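Local coordinates for ABC transporter substrate-binding protein (Rhizobium radiobacter, PDB 6TFQ) that probably binds a solute outside the cytoplasmic membrane and delivers it to an ABC transporter, as peptide- and nickel-binding members of its family do, at residues 179-184 / 201-206; 65-70 / 129-134; 242-247 / 461-466. All blocks are in the same frame, centred on the assembly; numbering follows the deposited sequence.

Interaction 1 (179-184 / 201-206); sequences QSVTLT and YRFLNN. With GLC (alpha-D-glucopyranose), chain C.
Val-181 and Tyr-201 face each other as an antiparallel hydrogen-bonded pair, their strands running at 175° and 4.7 Å apart at the closest approach of the short axes. Val-181 N gives its hydrogen to Tyr-201 O at 2.8 Å, and Tyr-201 N returns one to Val-181 O. One step along, Ser-180 and Arg-202 form a non-hydrogen-bonded pair. Beyond it Phe-203 N reaches Gln-179 O at 3.0 Å, coming in from above the carbonyl plane, about 41° out of it. Gln-179 O has a second donor as well: a water donates to it and to Phe-203 O, bridging the two segments beyond the last pair.

These are the 180-185 and 198-203 strands of the mixed sheet of a type II periplasmic binding protein. Strand 5-10 runs parallel to 198-203 on its other flank, and a classic beta bulge sets Gln-179 and Ser-180 both opposite Gln-176 of the preceding hairpin strand.

On one face the side chains are apolar. Val-181 CG2 meets the far end of the Phe-203 ring, 3.9 Å from CZ, the two side chains crossing at a slant, while Phe-203 CD2 lies 3.5 Å from Gln-179 C. Leu-183 CD1 rests 4.0 Å from Tyr-201 CB, alongside and pointing the same way. With CG opposite the backbone N (chi1 -174°), the phenol of Tyr-201 leads away from Val-181 toward helix 26-35, where its OH bonds to Ser-27 OG.

The other face is polar. Arg-202 CG brushes Ser-180 CB at 4.0 Å; past it the extended chain carries the guanidinium to a salt bridge with Glu-218, and Ser-180 OG turns to Gln-176 NE2. Farther on, Asn-205 ND2 donates to O1 of a bound glucose, 2.8 Å away.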
loop_
_atom_site.group_PDB
_atom_site.type_symbol
_atom_site.label_atom_id
_atom_site.label_comp_id
_atom_site.label_asym_id
_atom_site.label_seq_id
_atom_site.Cartn_x
_atom_site.Cartn_y
_atom_site.Cartn_z
ATOM N N GLN A 179 6.737 -15.852 -13.992
ATOM C CA GLN A 179 6.808 -17.160 -13.332
ATOM C C GLN A 179 7.241 -17.045 -11.876
ATOM O O GLN A 179 6.518 -17.483 -10.982
ATOM C CB GLN A 179 7.746 -18.125 -14.109
ATOM C CG GLN A 179 7.338 -18.374 -15.575
ATOM C CD GLN A 179 6.072 -19.191 -15.763
ATOM O OE1 GLN A 179 5.295 -18.965 -16.706
ATOM N NE2 GLN A 179 5.830 -20.160 -14.882
ATOM N N SER A 180 8.423 -16.486 -11.637
ATOM C CA SER A 180 8.952 -16.358 -10.284
ATOM C C SER A 180 10.115 -15.380 -10.190
ATOM O O SER A 180 10.663 -14.949 -11.203
ATOM C CB SER A 180 9.386 -17.731 -9.748
ATOM O OG SER A 180 10.645 -18.130 -10.266
ATOM N N VAL A 181 10.493 -15.058 -8.947
ATOM C CA VAL A 181 11.682 -14.293 -8.609
ATOM C C VAL A 181 12.474 -15.246 -7.723
ATOM O O VAL A 181 11.917 -15.817 -6.784
ATOM C CB VAL A 181 11.400 -12.927 -7.903
ATOM C CG1 VAL A 181 12.702 -12.212 -7.507
ATOM C CG2 VAL A 181 10.549 -12.025 -8.773
ATOM N N THR A 182 13.756 -15.442 -8.046
ATOM C CA THR A 182 14.667 -16.244 -7.244
ATOM C C THR A 182 15.504 -15.271 -6.406
ATOM O O THR A 182 16.230 -14.423 -6.940
ATOM C CB THR A 182 15.513 -17.186 -8.118
ATOM O OG1 THR A 182 14.626 -17.994 -8.900
ATOM C CG2 THR A 182 16.436 -18.088 -7.283
ATOM N N LEU A 183 15.354 -15.371 -5.086
ATOM C CA LEU A 183 16.110 -14.546 -4.166
ATOM C C LEU A 183 17.047 -15.442 -3.394
ATOM O O LEU A 183 16.707 -16.586 -3.090
ATOM C CB LEU A 183 15.203 -13.752 -3.200
ATOM C CG LEU A 183 14.185 -12.797 -3.841
ATOM C CD1 LEU A 183 12.797 -13.454 -3.919
ATOM C CD2 LEU A 183 14.124 -11.479 -3.070
ATOM N N THR A 184 18.246 -14.943 -3.119
ATOM C CA THR A 184 19.198 -15.684 -2.305
ATOM C C THR A 184 19.518 -14.841 -1.091
ATOM O O THR A 184 19.360 -13.607 -1.122
ATOM C CB THR A 184 20.479 -16.065 -3.068
ATOM O OG1 THR A 184 21.092 -14.880 -3.544
ATOM C CG2 THR A 184 20.234 -17.063 -4.192
ATOM N N TYR A 201 9.864 -17.048 -5.083
ATOM C CA TYR A 201 8.686 -16.186 -5.000
ATOM C C TYR A 201 7.898 -16.357 -6.306
ATOM O O TYR A 201 8.284 -15.828 -7.345
ATOM C CB TYR A 201 9.156 -14.736 -4.761
ATOM C CG TYR A 201 8.054 -13.739 -4.501
ATOM C CD1 TYR A 201 7.412 -13.085 -5.556
ATOM C CD2 TYR A 201 7.728 -13.356 -3.200
ATOM C CE1 TYR A 201 6.463 -12.091 -5.321
ATOM C CE2 TYR A 201 6.781 -12.367 -2.951
ATOM C CZ TYR A 201 6.152 -11.735 -4.013
ATOM O OH TYR A 201 5.209 -10.772 -3.768
ATOM N N ARG A 202 6.798 -17.110 -6.238
ATOM C CA ARG A 202 6.024 -17.535 -7.405
ATOM C C ARG A 202 4.722 -16.782 -7.656
ATOM O O ARG A 202 3.919 -16.552 -6.744
ATOM C CB ARG A 202 5.757 -19.045 -7.340
ATOM C CG ARG A 202 7.062 -19.828 -7.242
ATOM C CD ARG A 202 6.838 -21.254 -6.836
ATOM N NE ARG A 202 8.098 -21.973 -6.676
ATOM C CZ ARG A 202 8.202 -23.297 -6.630
ATOM N NH1 ARG A 202 7.122 -24.060 -6.733
ATOM N NH2 ARG A 202 9.387 -23.867 -6.489
ATOM N N PHE A 203 4.548 -16.400 -8.932
ATOM C CA PHE A 203 3.381 -15.679 -9.459
ATOM C C PHE A 203 2.278 -16.688 -9.747
ATOM O O PHE A 203 2.363 -17.427 -10.714
ATOM C CB PHE A 203 3.772 -14.857 -10.716
ATOM C CG PHE A 203 4.810 -13.819 -10.364
ATOM C CD1 PHE A 203 4.537 -12.830 -9.420
ATOM C CD2 PHE A 203 6.079 -13.853 -10.942
ATOM C CE1 PHE A 203 5.518 -11.906 -9.040
ATOM C CE2 PHE A 203 7.060 -12.926 -10.564
ATOM C CZ PHE A 203 6.773 -11.965 -9.604
ATOM N N LEU A 204 1.300 -16.780 -8.833
ATOM C CA LEU A 204 0.192 -17.726 -8.900
ATOM C C LEU A 204 -1.131 -17.000 -8.633
ATOM O O LEU A 204 -1.764 -17.206 -7.594
ATOM C CB LEU A 204 0.425 -18.897 -7.912
ATOM C CG LEU A 204 1.606 -19.836 -8.207
ATOM C CD1 LEU A 204 1.815 -20.799 -7.055
ATOM C CD2 LEU A 204 1.392 -20.626 -9.544
ATOM N N ASN A 205 -1.529 -16.136 -9.582
ATOM C CA ASN A 205 -2.723 -15.302 -9.500
ATOM C C ASN A 205 -4.026 -16.073 -9.255
ATOM O O ASN A 205 -4.803 -15.694 -8.373
ATOM C CB ASN A 205 -2.862 -14.396 -10.741
ATOM C CG ASN A 205 -3.724 -13.189 -10.438
ATOM O OD1 ASN A 205 -3.433 -12.421 -9.521
ATOM N ND2 ASN A 205 -4.829 -13.013 -11.167
ATOM N N ASN A 206 -4.247 -17.148 -10.017
ATOM C CA ASN A 206 -5.433 -17.986 -9.892
ATOM C C ASN A 206 -5.474 -18.628 -8.491
ATOM O O ASN A 206 -4.541 -19.350 -8.119
ATOM C CB ASN A 206 -5.472 -19.022 -11.010
ATOM C CG ASN A 206 -6.721 -19.857 -10.955
ATOM O OD1 ASN A 206 -6.812 -20.826 -10.198
ATOM N ND2 ASN A 206 -7.713 -19.490 -11.742
HETATM C C1 GLC C . -5.679 -16.444 -13.406
HETATM C C2 GLC C . -4.436 -16.994 -14.121
HETATM C C3 GLC C . -4.797 -18.161 -15.035
HETATM C C4 GLC C . -6.219 -18.652 -14.780
HETATM C C5 GLC C . -7.228 -17.517 -14.972
HETATM C C6 GLC C . -8.610 -17.832 -14.436
HETATM O O1 GLC C . -5.404 -15.247 -12.770
HETATM O O2 GLC C . -3.765 -15.978 -14.857
HETATM O O3 GLC C . -3.872 -19.228 -14.848
HETATM O O4 GLC C . -6.522 -19.727 -15.662
HETATM O O5 GLC C . -6.780 -16.314 -14.313
HETATM O O6 GLC C . -9.442 -16.678 -14.373
HETATM O O HOH W 1 4.455 -19.175 -11.112
#

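Interaction 2 (65-70 / 129-134); sequences DQLVWT and TRRVPS. With SO4 (sulfate ion), chain G.
Arg-131 lays its side chain along the 65-67 turn, and from CB outward nearly every atom finds a neighbour. Its CB starts the chain off with CG anti to the carbonyl carbon (chi1 -75°). CG then lies 3.6 Å from Asp-65 O and also touches Leu-67 CD2, a methyl that presses on the backbone of the second segment, 3.4 Å from Arg-130 C. CD passes beside O1 of a sulfate, probably from the crystallisation liquor. A bend at chi3 (113°) folds the tip back, and the guanidinium spreads over Asp-65 O, which sits against one face toward the rim, 3.4 Å from CZ. The angle at NH1 is too poor for a hydrogen bond to this oxygen. NH1 instead donates to sulfate O1 at 3.0 Å, with a rather bent angle of 138°, and weakly to a water that gives a hydrogen to Asp-65 O at 2.9 Å. Arg-131 NH2, at the other corner, meets the aliphatic CG of Gln-66 at 3.6 Å.

Replacing Arg-131 with an alanine would probably cost the sulfate its bond from NH1 and strip the cover from Asp-65 O and from the CG of Gln-66.

The turn beneath is stiffened from within: Asp-65 OD1 accepts from Leu-67 N in an Asx turn, and Trp-69 NE1 donates to Gln-66 O from above its carbonyl plane. A second water joins the segments, donating to Gln-66 O and accepting from Val-132 N at 3.1 Å.

This surface contact lies at one end of the four-stranded antiparallel sheet, by its two inner strands. The turn leads into strand 68-73, and the 129-134 loop leaves its neighbour, strand 123-128, for helix 135-138, whose Leu-135 and Leu-136 touch the Trp-69 side chain.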
loop_
_atom_site.group_PDB
_atom_site.type_symbol
_atom_site.label_atom_id
_atom_site.label_comp_id
_atom_site.label_asym_id
_atom_site.label_seq_id
_atom_site.Cartn_x
_atom_site.Cartn_y
_atom_site.Cartn_z
ATOM N N ASP A 65 11.977 22.988 16.674
ATOM C CA ASP A 65 10.944 23.307 15.692
ATOM C C ASP A 65 10.639 22.120 14.744
ATOM O O ASP A 65 9.769 22.226 13.859
ATOM C CB ASP A 65 11.262 24.621 14.942
ATOM C CG ASP A 65 12.445 24.598 13.995
ATOM O OD1 ASP A 65 12.946 23.498 13.694
ATOM O OD2 ASP A 65 12.865 25.690 13.545
ATOM N N GLN A 66 11.362 20.988 14.948
ATOM C CA GLN A 66 11.242 19.710 14.225
ATOM C C GLN A 66 11.467 19.843 12.706
ATOM O O GLN A 66 10.898 19.076 11.931
ATOM C CB GLN A 66 9.896 19.009 14.551
ATOM C CG GLN A 66 9.656 18.744 16.053
ATOM C CD GLN A 66 10.376 17.511 16.558
ATOM O OE1 GLN A 66 11.525 17.573 17.025
ATOM N NE2 GLN A 66 9.708 16.366 16.496
ATOM N N LEU A 67 12.315 20.798 12.287
ATOM C CA LEU A 67 12.608 21.033 10.861
ATOM C C LEU A 67 13.962 20.473 10.449
ATOM O O LEU A 67 14.196 20.256 9.262
ATOM C CB LEU A 67 12.508 22.550 10.502
ATOM C CG LEU A 67 11.167 23.271 10.819
ATOM C CD1 LEU A 67 11.235 24.752 10.474
ATOM C CD2 LEU A 67 10.008 22.637 10.089
ATOM N N VAL A 68 14.871 20.285 11.413
ATOM C CA VAL A 68 16.219 19.789 11.131
ATOM C C VAL A 68 16.415 18.457 11.844
ATOM O O VAL A 68 16.309 18.381 13.066
ATOM C CB VAL A 68 17.340 20.826 11.444
ATOM C CG1 VAL A 68 18.712 20.307 11.010
ATOM C CG2 VAL A 68 17.053 22.180 10.785
ATOM N N TRP A 69 16.669 17.408 11.064
ATOM C CA TRP A 69 16.856 16.043 11.548
ATOM C C TRP A 69 18.206 15.506 11.088
ATOM O O TRP A 69 18.506 15.518 9.888
ATOM C CB TRP A 69 15.704 15.141 11.056
ATOM C CG TRP A 69 14.357 15.498 11.629
ATOM C CD1 TRP A 69 13.565 16.557 11.275
ATOM C CD2 TRP A 69 13.610 14.745 12.593
ATOM N NE1 TRP A 69 12.404 16.544 12.006
ATOM C CE2 TRP A 69 12.396 15.436 12.816
ATOM C CE3 TRP A 69 13.869 13.570 13.330
ATOM C CZ2 TRP A 69 11.446 15.000 13.751
ATOM C CZ3 TRP A 69 12.920 13.130 14.244
ATOM C CH2 TRP A 69 11.733 13.848 14.461
ATOM N N THR A 70 19.034 15.068 12.046
ATOM C CA THR A 70 20.366 14.532 11.749
ATOM C C THR A 70 20.429 13.047 12.074
ATOM O O THR A 70 20.085 12.646 13.172
ATOM C CB THR A 70 21.456 15.380 12.427
ATOM O OG1 THR A 70 21.224 16.740 12.079
ATOM C CG2 THR A 70 22.867 14.975 12.004
ATOM N N THR A 129 11.124 22.559 5.006
ATOM C CA THR A 129 10.596 23.908 4.734
ATOM C C THR A 129 9.511 24.225 5.783
ATOM O O THR A 129 9.398 25.356 6.248
ATOM C CB THR A 129 10.034 23.954 3.282
ATOM O OG1 THR A 129 11.121 23.807 2.373
ATOM C CG2 THR A 129 9.315 25.257 2.953
ATOM N N ARG A 130 8.734 23.200 6.146
ATOM C CA ARG A 130 7.615 23.238 7.083
ATOM C C ARG A 130 7.555 21.914 7.861
ATOM O O ARG A 130 8.200 20.935 7.473
ATOM C CB ARG A 130 6.291 23.454 6.299
ATOM C CG ARG A 130 5.969 22.331 5.304
ATOM C CD ARG A 130 4.577 22.438 4.707
ATOM N NE ARG A 130 4.262 21.288 3.851
ATOM C CZ ARG A 130 4.540 21.216 2.550
ATOM N NH1 ARG A 130 5.137 22.232 1.933
ATOM N NH2 ARG A 130 4.221 20.131 1.857
ATOM N N ARG A 131 6.743 21.875 8.923
ATOM C CA ARG A 131 6.558 20.676 9.745
ATOM C C ARG A 131 5.776 19.602 8.997
ATOM O O ARG A 131 4.908 19.919 8.185
ATOM C CB ARG A 131 5.835 21.017 11.065
ATOM C CG ARG A 131 6.719 21.713 12.087
ATOM C CD ARG A 131 5.921 22.209 13.282
ATOM N NE ARG A 131 6.269 21.477 14.504
ATOM C CZ ARG A 131 6.823 22.018 15.587
ATOM N NH1 ARG A 131 7.091 23.317 15.627
ATOM N NH2 ARG A 131 7.100 21.266 16.644
ATOM N N VAL A 132 6.123 18.339 9.245
ATOM C CA VAL A 132 5.421 17.164 8.715
ATOM C C VAL A 132 4.828 16.433 9.926
ATOM O O VAL A 132 5.442 16.494 10.996
ATOM C CB VAL A 132 6.264 16.203 7.820
ATOM C CG1 VAL A 132 6.621 16.846 6.489
ATOM C CG2 VAL A 132 7.505 15.673 8.535
ATOM N N PRO A 133 3.658 15.742 9.800
ATOM C CA PRO A 133 3.113 15.014 10.965
ATOM C C PRO A 133 4.136 14.062 11.607
ATOM O O PRO A 133 4.244 14.028 12.832
ATOM C CB PRO A 133 1.902 14.269 10.390
ATOM C CG PRO A 133 1.515 15.051 9.170
ATOM C CD PRO A 133 2.802 15.569 8.602
ATOM N N SER A 134 4.929 13.348 10.783
ATOM C CA SER A 134 5.978 12.444 11.263
ATOM C C SER A 134 7.079 12.315 10.237
ATOM O O SER A 134 6.862 11.727 9.183
ATOM C CB SER A 134 5.416 11.062 11.601
ATOM O OG SER A 134 6.435 10.197 12.083
HETATM S S SO4 G . 5.598 26.494 15.209
HETATM O O1 SO4 G . 5.343 25.400 14.277
HETATM O O2 SO4 G . 5.356 26.033 16.576
HETATM O O3 SO4 G . 4.702 27.609 14.903
HETATM O O4 SO4 G . 6.988 26.932 15.081
HETATM O O HOH W 2 8.436 24.570 12.912
HETATM O O HOH W 3 8.369 18.056 11.411
#

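Interaction 3 (242-247 / 461-466); sequences VDTIEP and LGTWAR. With SO4 (sulfate ion), chain J.
Asp-243 and Arg-466, reaching out from neighbouring strands, converge on a single sulfate, probably from the crystallisation liquor. Arg-466 grips it with a fork: NE donates to O4 at 2.9 Å and NH2 to O1 at 2.8 Å, the sulfur lying in the guanidinium plane at its edge. Asp-243 OD1 stands 2.7 Å from the same sulfate O4. Between the two residues themselves there is only a loose attraction, Asp-243 OD2 lying 4.3 Å from Arg-466 NE with their planes turned 44° apart; OD2 takes its hydrogen bond from Trp-472 NE1, and Leu-476 N is another donor to the anion.

The strands, 240-255 and 454-467, are antiparallel members of the mixed sheet of the type II periplasmic-binding-protein fold. Four backbone bonds zip them together. The pairs Asp-243 with Trp-464 and Ile-245 with Gly-462 each exchange two, that from Ile-245 N to Gly-462 O being almost straight at 177°. Pairs Val-242 with Ala-465 and Thr-244 with Thr-463 alternate with these, their side chains on the opposite face; there Val-242 and Ala-465 pack against helix 228-236, and Thr-463 OG1 bonds to Asn-225 O.

On the Asp-243 face, Ile-245 CD1 comes to 3.3 Å from Trp-464 CD1, at a slant to the ring. Its CG1 is opposite the carbonyl carbon (chi1 -57°) and the chain then runs extended, carrying the methyl across to the indole. Trp-464 NE1 is satisfied by Ser-482 O, which ties this strand to the loop beyond. At the far end the 240-255 strand turns a corner through a cis peptide at Pro-247, where Leu-461 fills in: its CD1 meets Thr-244 CG2 at a tight 3.2 Å, the side chains crossing at about a right angle, and its CD2 lies alongside Glu-246, 3.8 Å from CG.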
loop_
_atom_site.group_PDB
_atom_site.type_symbol
_atom_site.label_atom_id
_atom_site.label_comp_id
_atom_site.label_asym_id
_atom_site.label_seq_id
_atom_site.Cartn_x
_atom_site.Cartn_y
_atom_site.Cartn_z
ATOM N N VAL A 242 -2.744 -19.843 9.757
ATOM C CA VAL A 242 -3.285 -18.702 9.023
ATOM C C VAL A 242 -2.884 -17.420 9.753
ATOM O O VAL A 242 -3.016 -17.336 10.973
ATOM C CB VAL A 242 -4.826 -18.795 8.807
ATOM C CG1 VAL A 242 -5.376 -17.540 8.140
ATOM C CG2 VAL A 242 -5.200 -20.035 7.994
ATOM N N ASP A 243 -2.389 -16.427 8.999
ATOM C CA ASP A 243 -2.017 -15.114 9.521
ATOM C C ASP A 243 -2.937 -14.045 8.932
ATOM O O ASP A 243 -3.078 -13.945 7.710
ATOM C CB ASP A 243 -0.550 -14.786 9.206
ATOM C CG ASP A 243 0.442 -15.732 9.845
ATOM O OD1 ASP A 243 0.229 -16.112 11.009
ATOM O OD2 ASP A 243 1.445 -16.080 9.177
ATOM N N THR A 244 -3.579 -13.280 9.815
ATOM C CA THR A 244 -4.467 -12.161 9.505
ATOM C C THR A 244 -3.605 -10.962 9.927
ATOM O O THR A 244 -3.363 -10.763 11.107
ATOM C CB THR A 244 -5.820 -12.397 10.201
ATOM O OG1 THR A 244 -6.506 -13.424 9.482
ATOM C CG2 THR A 244 -6.679 -11.205 10.256
ATOM N N ILE A 245 -3.083 -10.239 8.931
ATOM C CA ILE A 245 -2.052 -9.186 8.978
ATOM C C ILE A 245 -2.550 -7.731 8.875
ATOM O O ILE A 245 -3.178 -7.337 7.890
ATOM C CB ILE A 245 -1.017 -9.490 7.810
ATOM C CG1 ILE A 245 -0.401 -10.906 7.919
ATOM C CG2 ILE A 245 0.085 -8.424 7.655
ATOM C CD1 ILE A 245 0.573 -11.279 6.701
ATOM N N GLU A 246 -2.098 -6.903 9.812
ATOM C CA GLU A 246 -2.335 -5.467 9.769
ATOM C C GLU A 246 -1.317 -4.839 8.768
ATOM O O GLU A 246 -0.258 -5.419 8.554
ATOM C CB GLU A 246 -2.175 -4.856 11.171
ATOM C CG GLU A 246 -3.346 -5.141 12.096
ATOM C CD GLU A 246 -3.225 -4.605 13.513
ATOM O OE1 GLU A 246 -2.200 -3.957 13.834
ATOM O OE2 GLU A 246 -4.165 -4.841 14.307
ATOM N N PRO A 247 -1.597 -3.674 8.142
ATOM C CA PRO A 247 -2.828 -2.887 8.270
ATOM C C PRO A 247 -3.929 -3.395 7.333
ATOM O O PRO A 247 -3.651 -4.084 6.348
ATOM C CB PRO A 247 -2.354 -1.466 7.935
ATOM C CG PRO A 247 -1.220 -1.651 6.955
ATOM C CD PRO A 247 -0.648 -3.041 7.199
ATOM N N LEU A 461 -7.876 -6.974 6.302
ATOM C CA LEU A 461 -6.559 -7.337 6.804
ATOM C C LEU A 461 -5.939 -8.278 5.750
ATOM O O LEU A 461 -6.678 -8.921 4.994
ATOM C CB LEU A 461 -6.694 -8.063 8.164
ATOM C CG LEU A 461 -7.245 -7.236 9.355
ATOM C CD1 LEU A 461 -7.649 -8.133 10.498
ATOM C CD2 LEU A 461 -6.219 -6.172 9.839
ATOM N N GLY A 462 -4.610 -8.315 5.678
ATOM C CA GLY A 462 -3.911 -9.221 4.775
ATOM C C GLY A 462 -4.105 -10.650 5.242
ATOM O O GLY A 462 -4.119 -10.894 6.446
ATOM N N THR A 463 -4.329 -11.591 4.315
ATOM C CA THR A 463 -4.527 -13.010 4.668
ATOM C C THR A 463 -3.503 -13.880 3.965
ATOM O O THR A 463 -3.346 -13.802 2.739
ATOM C CB THR A 463 -5.941 -13.497 4.364
ATOM O OG1 THR A 463 -6.246 -13.157 3.017
ATOM C CG2 THR A 463 -6.972 -12.932 5.317
ATOM N N TRP A 464 -2.795 -14.684 4.764
ATOM C CA TRP A 464 -1.716 -15.570 4.331
ATOM C C TRP A 464 -1.736 -16.852 5.130
ATOM O O TRP A 464 -2.208 -16.878 6.267
ATOM C CB TRP A 464 -0.345 -14.863 4.522
ATOM C CG TRP A 464 -0.221 -13.629 3.677
ATOM C CD1 TRP A 464 -0.784 -12.407 3.922
ATOM C CD2 TRP A 464 0.394 -13.534 2.390
ATOM N NE1 TRP A 464 -0.571 -11.566 2.863
ATOM C CE2 TRP A 464 0.163 -12.224 1.911
ATOM C CE3 TRP A 464 1.221 -14.388 1.642
ATOM C CZ2 TRP A 464 0.725 -11.755 0.723
ATOM C CZ3 TRP A 464 1.755 -13.927 0.447
ATOM C CH2 TRP A 464 1.512 -12.623 0.006
ATOM N N ALA A 465 -1.214 -17.912 4.546
ATOM C CA ALA A 465 -1.100 -19.185 5.231
ATOM C C ALA A 465 0.337 -19.639 5.143
ATOM O O ALA A 465 1.004 -19.375 4.140
ATOM C CB ALA A 465 -2.020 -20.221 4.599
ATOM N N ARG A 466 0.821 -20.295 6.207
ATOM C CA ARG A 466 2.157 -20.874 6.240
ATOM C C ARG A 466 2.057 -22.289 6.732
ATOM O O ARG A 466 1.121 -22.632 7.474
ATOM C CB ARG A 466 3.147 -20.052 7.101
ATOM C CG ARG A 466 2.812 -19.967 8.603
ATOM C CD ARG A 466 4.002 -19.490 9.434
ATOM N NE ARG A 466 3.688 -19.396 10.871
ATOM C CZ ARG A 466 3.733 -20.413 11.728
ATOM N NH1 ARG A 466 4.074 -21.626 11.315
ATOM N NH2 ARG A 466 3.407 -20.229 12.998
HETATM S S SO4 J . 2.517 -16.646 13.363
HETATM O O1 SO4 J . 3.240 -17.682 14.098
HETATM O O2 SO4 J . 1.144 -16.640 13.847
HETATM O O3 SO4 J . 3.143 -15.335 13.575
HETATM O O4 SO4 J . 2.549 -17.008 11.942
#

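Along the chain the three contacts come in series: interaction 2 opens and closes first, then interaction 1, then interaction 3, which joins residues more than two hundred positions apart. Interactions 1 and 3 belong to the same mixed sheet, with centres about 19 Å apart and nearest atoms about 6 Å apart, so they do not touch. Interaction 2 sits on the separate four-stranded antiparallel sheet, its centre about 40 Å from that of interaction 1, on the opposite side of the chain's centre, and about 34 Å from that of interaction 3. The late strand 454-467 thus returns to the sheet begun by early strands, while interaction 2 joins a turn and a loop at one end of the other.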